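Local coordinates for lysozyme M1 (Streptomyces coelicolor, PDB 1JFX), which cleaves the beta-1,4 linkages between N-acetylmuramic acid and N-acetylglucosamine in bacterial peptidoglycan, acting on both acetylated and diacetylated muramic acid, at residues 61-73 / 109-123. Residues are numbered along the deposited sequence; the frame is centred on the assembly and turned at random.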
ATOM      1  N   ALA A  61      -1.112  -0.044   6.943  1.00  6.14           N
ATOM      2  CA  ALA A  61       0.170  -0.750   6.852  1.00  6.42           C
ATOM      3  C   ALA A  61       0.317  -1.425   5.496  1.00  6.47           C
ATOM      4  O   ALA A  61      -0.677  -1.686   4.818  1.00  6.83           O
ATOM      5  CB  ALA A  61       0.240  -1.804   7.933  1.00  6.08           C
ATOM      6  N   TYR A  62       1.551  -1.698   5.088  1.00  6.55           N
ATOM      7  CA  TYR A  62       1.740  -2.421   3.834  1.00  6.09           C
ATOM      8  C   TYR A  62       2.740  -3.561   3.993  1.00  6.23           C
ATOM      9  O   TYR A  62       3.628  -3.535   4.860  1.00  6.56           O
ATOM     10  CB  TYR A  62       2.133  -1.476   2.667  1.00  6.93           C
ATOM     11  CG  TYR A  62       3.547  -0.919   2.619  1.00  5.41           C
ATOM     12  CD1 TYR A  62       4.592  -1.666   2.067  1.00  3.58           C
ATOM     13  CD2 TYR A  62       3.814   0.394   3.009  1.00  5.64           C
ATOM     14  CE1 TYR A  62       5.860  -1.114   1.892  1.00  6.91           C
ATOM     15  CE2 TYR A  62       5.088   0.958   2.843  1.00  5.02           C
ATOM     16  CZ  TYR A  62       6.097   0.199   2.276  1.00  5.16           C
ATOM     17  OH  TYR A  62       7.330   0.742   2.034  1.00  9.07           O
ATOM     18  N   HIS A  63       2.548  -4.581   3.173  1.00  5.74           N
ATOM     19  CA  HIS A  63       3.401  -5.762   3.157  1.00  5.11           C
ATOM     20  C   HIS A  63       4.145  -5.831   1.843  1.00  7.65           C
ATOM     21  O   HIS A  63       3.512  -5.779   0.783  1.00  6.88           O
ATOM     22  CB  HIS A  63       2.553  -7.027   3.261  1.00  7.26           C
ATOM     23  CG  HIS A  63       3.338  -8.293   3.092  1.00  7.11           C
ATOM     24  ND1 HIS A  63       4.162  -8.796   4.076  1.00  8.16           N
ATOM     25  CD2 HIS A  63       3.446  -9.140   2.039  1.00  8.41           C
ATOM     26  CE1 HIS A  63       4.745  -9.899   3.638  1.00  5.71           C
ATOM     27  NE2 HIS A  63       4.328 -10.130   2.403  1.00  6.74           N
ATOM     28  N   PHE A  64       5.475  -5.933   1.900  1.00  7.01           N
ATOM     29  CA  PHE A  64       6.251  -6.070   0.672  1.00  7.32           C
ATOM     30  C   PHE A  64       6.313  -7.571   0.352  1.00  7.29           C
ATOM     31  O   PHE A  64       6.973  -8.357   1.040  1.00  7.20           O
ATOM     32  CB  PHE A  64       7.656  -5.495   0.848  1.00  9.71           C
ATOM     33  CG  PHE A  64       8.425  -5.383  -0.443  1.00  8.29           C
ATOM     34  CD1 PHE A  64       8.900  -6.521  -1.085  1.00  7.68           C
ATOM     35  CD2 PHE A  64       8.667  -4.135  -1.017  1.00 10.22           C
ATOM     36  CE1 PHE A  64       9.618  -6.420  -2.298  1.00  9.65           C
ATOM     37  CE2 PHE A  64       9.381  -4.020  -2.224  1.00 11.18           C
ATOM     38  CZ  PHE A  64       9.854  -5.168  -2.862  1.00 12.25           C
ATOM     39  N   ALA A  65       5.597  -7.969  -0.692  1.00  7.15           N
ATOM     40  CA  ALA A  65       5.536  -9.372  -1.083  1.00  7.69           C
ATOM     41  C   ALA A  65       6.823  -9.966  -1.640  1.00  7.62           C
ATOM     42  O   ALA A  65       7.564  -9.300  -2.340  1.00  7.07           O
ATOM     43  CB  ALA A  65       4.442  -9.556  -2.131  1.00  8.42           C
ATOM     44  N   ARG A  66       7.057 -11.240  -1.332  1.00  8.69           N
ATOM     45  CA  ARG A  66       8.172 -11.992  -1.909  1.00  8.18           C
ATOM     46  C   ARG A  66       7.469 -13.301  -2.288  1.00  7.94           C
ATOM     47  O   ARG A  66       7.558 -14.307  -1.575  1.00  9.61           O
ATOM     48  CB  ARG A  66       9.281 -12.243  -0.889  1.00  8.94           C
ATOM     49  CG  ARG A  66      10.003 -10.968  -0.427  1.00  6.69           C
ATOM     50  CD  ARG A  66      10.736 -10.243  -1.565  1.00  8.00           C
ATOM     51  NE  ARG A  66      11.648  -9.255  -0.995  1.00 10.28           N
ATOM     52  CZ  ARG A  66      12.954  -9.444  -0.861  1.00 12.24           C
ATOM     53  NH1 ARG A  66      13.505 -10.585  -1.277  1.00 15.59           N
ATOM     54  NH2 ARG A  66      13.706  -8.514  -0.283  1.00 14.42           N
ATOM     55  N   PRO A  67       6.753 -13.301  -3.419  1.00  8.04           N
ATOM     56  CA  PRO A  67       6.023 -14.488  -3.870  1.00  9.02           C
ATOM     57  C   PRO A  67       6.816 -15.785  -4.018  1.00  9.86           C
ATOM     58  O   PRO A  67       6.228 -16.860  -4.042  1.00 12.21           O
ATOM     59  CB  PRO A  67       5.382 -14.017  -5.181  1.00  9.57           C
ATOM     60  CG  PRO A  67       5.116 -12.565  -4.911  1.00  9.58           C
ATOM     61  CD  PRO A  67       6.437 -12.138  -4.272  1.00  5.54           C
ATOM     62  N   ASN A  68       8.139 -15.689  -4.125  1.00  9.49           N
ATOM     63  CA  ASN A  68       8.984 -16.879  -4.259  1.00 10.56           C
ATOM     64  C   ASN A  68       9.175 -17.580  -2.917  1.00 10.65           C
ATOM     65  O   ASN A  68       9.464 -18.770  -2.877  1.00 10.69           O
ATOM     66  CB  ASN A  68      10.384 -16.484  -4.732  1.00  9.95           C
ATOM     67  CG  ASN A  68      11.051 -15.499  -3.778  1.00 10.38           C
ATOM     68  OD1 ASN A  68      10.631 -14.350  -3.681  1.00  9.09           O
ATOM     69  ND2 ASN A  68      12.079 -15.952  -3.049  1.00 12.27           N
ATOM     70  N   ALA A  69       9.011 -16.830  -1.829  1.00 10.68           N
ATOM     71  CA  ALA A  69       9.278 -17.336  -0.490  1.00 10.74           C
ATOM     72  C   ALA A  69       8.231 -18.174   0.227  1.00 10.35           C
ATOM     73  O   ALA A  69       8.578 -18.953   1.114  1.00 11.32           O
ATOM     74  CB  ALA A  69       9.688 -16.163   0.413  1.00 10.39           C
ATOM     75  N   SER A  70       6.969 -18.013  -0.140  1.00 10.05           N
ATOM     76  CA  SER A  70       5.882 -18.762   0.486  1.00 10.28           C
ATOM     77  C   SER A  70       4.627 -18.425  -0.296  1.00  9.82           C
ATOM     78  O   SER A  70       4.662 -17.571  -1.178  1.00 11.16           O
ATOM     79  CB  SER A  70       5.697 -18.341   1.948  1.00 10.69           C
ATOM     80  OG  SER A  70       5.171 -17.024   2.026  1.00 14.27           O
ATOM     81  N   SER A  71       3.525 -19.087   0.026  1.00 10.13           N
ATOM     82  CA  SER A  71       2.263 -18.856  -0.669  1.00  8.94           C
ATOM     83  C   SER A  71       1.642 -17.510  -0.318  1.00  9.76           C
ATOM     84  O   SER A  71       2.037 -16.870   0.658  1.00  8.99           O
ATOM     85  CB  SER A  71       1.262 -19.957  -0.315  1.00  8.50           C
ATOM     86  OG  SER A  71       0.824 -19.813   1.038  1.00 11.00           O
ATOM     87  N   GLY A  72       0.663 -17.099  -1.119  1.00  8.97           N
ATOM     88  CA  GLY A  72      -0.028 -15.844  -0.873  1.00  8.43           C
ATOM     89  C   GLY A  72      -0.806 -15.952   0.425  1.00  8.04           C
ATOM     90  O   GLY A  72      -0.932 -14.985   1.172  1.00  8.14           O
ATOM     91  N   THR A  73      -1.344 -17.137   0.694  1.00  7.01           N
ATOM     92  CA  THR A  73      -2.078 -17.343   1.933  1.00  7.84           C
ATOM     93  C   THR A  73      -1.155 -17.127   3.130  1.00  7.97           C
ATOM     94  O   THR A  73      -1.506 -16.415   4.074  1.00  7.50           O
ATOM     95  CB  THR A  73      -2.652 -18.773   2.011  1.00  8.63           C
ATOM     96  OG1 THR A  73      -3.595 -18.957   0.949  1.00  8.92           O
ATOM     97  CG2 THR A  73      -3.353 -19.002   3.357  1.00  9.38           C
ATOM     98  N   TYR A 109       9.452 -13.270  -9.780  1.00  9.68           N
ATOM     99  CA  TYR A 109       9.655 -14.209  -8.695  1.00  8.24           C
ATOM    100  C   TYR A 109       9.625 -15.693  -9.016  1.00  9.80           C
ATOM    101  O   TYR A 109       9.379 -16.514  -8.134  1.00 10.51           O
ATOM    102  CB  TYR A 109       8.621 -13.887  -7.607  1.00 10.63           C
ATOM    103  CG  TYR A 109       8.755 -12.487  -7.029  1.00  9.60           C
ATOM    104  CD1 TYR A 109       9.649 -12.230  -5.991  1.00 10.00           C
ATOM    105  CD2 TYR A 109       7.988 -11.426  -7.518  1.00 10.81           C
ATOM    106  CE1 TYR A 109       9.780 -10.955  -5.444  1.00  7.85           C
ATOM    107  CE2 TYR A 109       8.110 -10.137  -6.973  1.00  8.20           C
ATOM    108  CZ  TYR A 109       9.008  -9.915  -5.940  1.00  5.82           C
ATOM    109  OH  TYR A 109       9.139  -8.656  -5.400  1.00  7.04           O
ATOM    110  N   GLY A 110       9.877 -16.043 -10.268  1.00 10.25           N
ATOM    111  CA  GLY A 110       9.888 -17.446 -10.643  1.00 10.98           C
ATOM    112  C   GLY A 110       8.514 -18.056 -10.819  1.00 11.61           C
ATOM    113  O   GLY A 110       8.387 -19.268 -10.961  1.00 13.19           O
ATOM    114  N   LEU A 111       7.478 -17.229 -10.788  1.00 10.91           N
ATOM    115  CA  LEU A 111       6.128 -17.733 -10.982  1.00 11.37           C
ATOM    116  C   LEU A 111       5.625 -17.433 -12.390  1.00 10.52           C
ATOM    117  O   LEU A 111       5.908 -16.368 -12.944  1.00 11.67           O
ATOM    118  CB  LEU A 111       5.173 -17.100  -9.958  1.00  9.82           C
ATOM    119  CG  LEU A 111       5.456 -17.381  -8.483  1.00 11.38           C
ATOM    120  CD1 LEU A 111       4.314 -16.812  -7.635  1.00 11.12           C
ATOM    121  CD2 LEU A 111       5.581 -18.878  -8.251  1.00 15.61           C
ATOM    122  N   SER A 112       4.895 -18.378 -12.979  1.00 11.08           N
ATOM    123  CA  SER A 112       4.308 -18.153 -14.296  1.00 11.30           C
ATOM    124  C   SER A 112       3.211 -17.117 -14.067  1.00 11.80           C
ATOM    125  O   SER A 112       2.887 -16.798 -12.914  1.00 11.13           O
ATOM    126  CB  SER A 112       3.684 -19.439 -14.859  1.00 12.53           C
ATOM    127  OG  SER A 112       2.617 -19.904 -14.043  1.00 13.48           O
ATOM    128  N   THR A 113       2.640 -16.582 -15.142  1.00 11.46           N
ATOM    129  CA  THR A 113       1.587 -15.589 -14.975  1.00 11.38           C
ATOM    130  C   THR A 113       0.407 -16.226 -14.256  1.00 11.94           C
ATOM    131  O   THR A 113      -0.225 -15.584 -13.419  1.00 12.41           O
ATOM    132  CB  THR A 113       1.097 -14.981 -16.325  1.00 12.53           C
ATOM    133  OG1 THR A 113       0.689 -16.023 -17.220  1.00 13.54           O
ATOM    134  CG2 THR A 113       2.205 -14.137 -16.967  1.00 13.71           C
ATOM    135  N   THR A 114       0.116 -17.493 -14.563  1.00 11.33           N
ATOM    136  CA  THR A 114      -0.999 -18.167 -13.910  1.00 12.27           C
ATOM    137  C   THR A 114      -0.714 -18.379 -12.415  1.00 12.03           C
ATOM    138  O   THR A 114      -1.604 -18.203 -11.575  1.00 13.26           O
ATOM    139  CB  THR A 114      -1.309 -19.530 -14.590  1.00 16.25           C
ATOM    140  OG1 THR A 114      -1.730 -19.297 -15.941  1.00 19.51           O
ATOM    141  CG2 THR A 114      -2.418 -20.267 -13.842  1.00 18.84           C
ATOM    142  N   GLN A 115       0.513 -18.759 -12.072  1.00 10.95           N
ATOM    143  CA  GLN A 115       0.848 -18.960 -10.663  1.00 11.48           C
ATOM    144  C   GLN A 115       0.811 -17.640  -9.906  1.00 10.08           C
ATOM    145  O   GLN A 115       0.459 -17.603  -8.724  1.00 10.88           O
ATOM    146  CB  GLN A 115       2.239 -19.572 -10.504  1.00 13.10           C
ATOM    147  CG  GLN A 115       2.352 -21.011 -10.977  1.00 15.49           C
ATOM    148  CD  GLN A 115       3.790 -21.484 -10.959  1.00 18.93           C
ATOM    149  OE1 GLN A 115       4.683 -20.798 -11.464  1.00 14.13           O
ATOM    150  NE2 GLN A 115       4.027 -22.660 -10.373  1.00 21.83           N
ATOM    151  N   MET A 116       1.184 -16.560 -10.583  1.00  9.20           N
ATOM    152  CA  MET A 116       1.204 -15.262  -9.925  1.00  8.47           C
ATOM    153  C   MET A 116      -0.224 -14.804  -9.682  1.00  8.55           C
ATOM    154  O   MET A 116      -0.515 -14.206  -8.651  1.00  8.65           O
ATOM    155  CB  MET A 116       1.945 -14.228 -10.776  1.00  7.58           C
ATOM    156  CG  MET A 116       2.097 -12.868 -10.091  1.00  7.63           C
ATOM    157  SD  MET A 116       3.035 -12.940  -8.553  1.00  9.44           S
ATOM    158  CE  MET A 116       4.727 -13.048  -9.218  1.00  7.57           C
ATOM    159  N   ARG A 117      -1.115 -15.075 -10.634  1.00  8.06           N
ATOM    160  CA  ARG A 117      -2.513 -14.704 -10.453  1.00  8.40           C
ATOM    161  C   ARG A 117      -3.042 -15.440  -9.226  1.00  8.09           C
ATOM    162  O   ARG A 117      -3.724 -14.859  -8.386  1.00  9.22           O
ATOM    163  CB  ARG A 117      -3.338 -15.091 -11.679  1.00  6.95           C
ATOM    164  CG  ARG A 117      -3.014 -14.245 -12.885  1.00  7.91           C
ATOM    165  CD  ARG A 117      -3.820 -14.661 -14.099  1.00  7.21           C
ATOM    166  NE  ARG A 117      -3.490 -13.820 -15.243  1.00  7.70           N
ATOM    167  CZ  ARG A 117      -4.203 -13.782 -16.365  1.00 12.45           C
ATOM    168  NH1 ARG A 117      -5.280 -14.546 -16.494  1.00 12.17           N
ATOM    169  NH2 ARG A 117      -3.855 -12.956 -17.345  1.00 10.71           N
ATOM    170  N   THR A 118      -2.726 -16.728  -9.129  1.00  7.78           N
ATOM    171  CA  THR A 118      -3.167 -17.528  -7.993  1.00  7.93           C
ATOM    172  C   THR A 118      -2.610 -16.973  -6.690  1.00  8.18           C
ATOM    173  O   THR A 118      -3.331 -16.872  -5.698  1.00  8.36           O
ATOM    174  CB  THR A 118      -2.723 -18.994  -8.156  1.00  9.63           C
ATOM    175  OG1 THR A 118      -3.384 -19.551  -9.298  1.00 14.41           O
ATOM    176  CG2 THR A 118      -3.081 -19.827  -6.910  1.00 11.57           C
ATOM    177  N   TRP A 119      -1.333 -16.610  -6.701  1.00  7.14           N
ATOM    178  CA  TRP A 119      -0.680 -16.077  -5.504  1.00  8.18           C
ATOM    179  C   TRP A 119      -1.399 -14.818  -5.001  1.00  8.36           C
ATOM    180  O   TRP A 119      -1.677 -14.675  -3.799  1.00  6.78           O
ATOM    181  CB  TRP A 119       0.794 -15.762  -5.821  1.00  7.92           C
ATOM    182  CG  TRP A 119       1.678 -15.619  -4.589  1.00  7.41           C
ATOM    183  CD1 TRP A 119       2.509 -16.569  -4.072  1.00  7.55           C
ATOM    184  CD2 TRP A 119       1.788 -14.473  -3.724  1.00  8.76           C
ATOM    185  NE1 TRP A 119       3.133 -16.093  -2.938  1.00  8.16           N
ATOM    186  CE2 TRP A 119       2.705 -14.809  -2.702  1.00  9.72           C
ATOM    187  CE3 TRP A 119       1.199 -13.196  -3.714  1.00  6.83           C
ATOM    188  CZ2 TRP A 119       3.045 -13.914  -1.677  1.00  6.87           C
ATOM    189  CZ3 TRP A 119       1.538 -12.303  -2.692  1.00  7.74           C
ATOM    190  CH2 TRP A 119       2.449 -12.669  -1.691  1.00  7.91           C
ATOM    191  N   ILE A 120      -1.688 -13.900  -5.920  1.00  8.57           N
ATOM    192  CA  ILE A 120      -2.365 -12.653  -5.570  1.00  8.28           C
ATOM    193  C   ILE A 120      -3.792 -12.946  -5.102  1.00  9.18           C
ATOM    194  O   ILE A 120      -4.273 -12.365  -4.131  1.00  8.41           O
ATOM    195  CB  ILE A 120      -2.373 -11.691  -6.787  1.00  6.75           C
ATOM    196  CG1 ILE A 120      -0.941 -11.234  -7.088  1.00  9.22           C
ATOM    197  CG2 ILE A 120      -3.283 -10.492  -6.507  1.00  8.63           C
ATOM    198  CD1 ILE A 120      -0.758 -10.621  -8.482  1.00  9.47           C
ATOM    199  N   ASN A 121      -4.469 -13.864  -5.781  1.00  8.97           N
ATOM    200  CA  ASN A 121      -5.831 -14.205  -5.389  1.00  9.93           C
ATOM    201  C   ASN A 121      -5.835 -14.807  -3.979  1.00  8.54           C
ATOM    202  O   ASN A 121      -6.725 -14.520  -3.164  1.00  8.71           O
ATOM    203  CB  ASN A 121      -6.426 -15.215  -6.367  1.00 11.96           C
ATOM    204  CG  ASN A 121      -7.925 -15.308  -6.245  1.00 21.68           C
ATOM    205  OD1 ASN A 121      -8.632 -14.325  -6.464  1.00 29.27           O
ATOM    206  ND2 ASN A 121      -8.422 -16.482  -5.888  1.00 25.89           N
ATOM    207  N   ASP A 122      -4.836 -15.640  -3.693  1.00  7.23           N
ATOM    208  CA  ASP A 122      -4.733 -16.276  -2.386  1.00  8.46           C
ATOM    209  C   ASP A 122      -4.460 -15.241  -1.296  1.00  8.77           C
ATOM    210  O   ASP A 122      -5.032 -15.314  -0.201  1.00  9.52           O
ATOM    211  CB  ASP A 122      -3.626 -17.338  -2.380  1.00  8.52           C
ATOM    212  CG  ASP A 122      -4.003 -18.594  -3.160  1.00  8.97           C
ATOM    213  OD1 ASP A 122      -5.185 -18.742  -3.538  1.00 10.22           O
ATOM    214  OD2 ASP A 122      -3.107 -19.446  -3.368  1.00 10.58           O
ATOM    215  N   PHE A 123      -3.577 -14.289  -1.578  1.00  7.70           N
ATOM    216  CA  PHE A 123      -3.279 -13.254  -0.600  1.00  6.37           C
ATOM    217  C   PHE A 123      -4.549 -12.443  -0.339  1.00  7.66           C
ATOM    218  O   PHE A 123      -4.898 -12.152   0.810  1.00  7.21           O
ATOM    219  CB  PHE A 123      -2.145 -12.337  -1.092  1.00  8.13           C
ATOM    220  CG  PHE A 123      -1.616 -11.394  -0.035  1.00  6.79           C
ATOM    221  CD1 PHE A 123      -2.346 -10.270   0.360  1.00  7.34           C
ATOM    222  CD2 PHE A 123      -0.388 -11.642   0.579  1.00  6.37           C
ATOM    223  CE1 PHE A 123      -1.849  -9.407   1.364  1.00  8.00           C
ATOM    224  CE2 PHE A 123       0.117 -10.793   1.567  1.00  6.21           C
ATOM    225  CZ  PHE A 123      -0.614  -9.671   1.965  1.00  5.55           C
TER
HETATM  226  O   HOH W   1      -0.291 -18.686  -3.429  1.00 12.05           O
HETATM  227  O   HOH W   2      -6.061 -17.863   0.476  1.00 14.57           O
HETATM  228  O   HOH W   3      -1.963 -20.005  -0.889  1.00 14.73           O
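Trp119 slides its indole between Pro67 and Gly72, two residues whose slim, apolar surfaces suit the two faces of a flat ring. With chi1 at -162°, CG lies anti to the backbone N, a setting that carries the indole from the helix to the loop 65-71. From CB the path leads to Trp119 CG, 3.9 Å from Gly72 N, and Trp119 CD1, 3.5 Å from the same nitrogen. Trp119 NE1 then donates in the ring plane to a lone pair of Ser70 O, 2.8 Å away and nearly straight at 168°, satisfying the polar atom of a buried ring. Over the six-membered ring lies Gly72 CA, 3.4 Å from Trp119 CE2; lacking a side chain, glycine lets the two helix backbones approach. Pro67 CB covers the five-membered ring from the opposite face, 3.7 Å from Trp119 CE2. At the far rim Trp119 CH2 meets the small methyl of Ala65, CB, at 3.7 Å. Pro67 also turns its CD onto the centre of the Tyr109 ring, whose hydroxyl bonds to Glu100 O. Phe64 touches the predicted active-site residues Asp98 and Glu100. Two waters bridge Thr73 OG1 to Asp122. The contact thus packs helix 113-131 against the start of helix 72-81, beyond the C-terminal end of strand 58-64, in the beta-alpha-barrel.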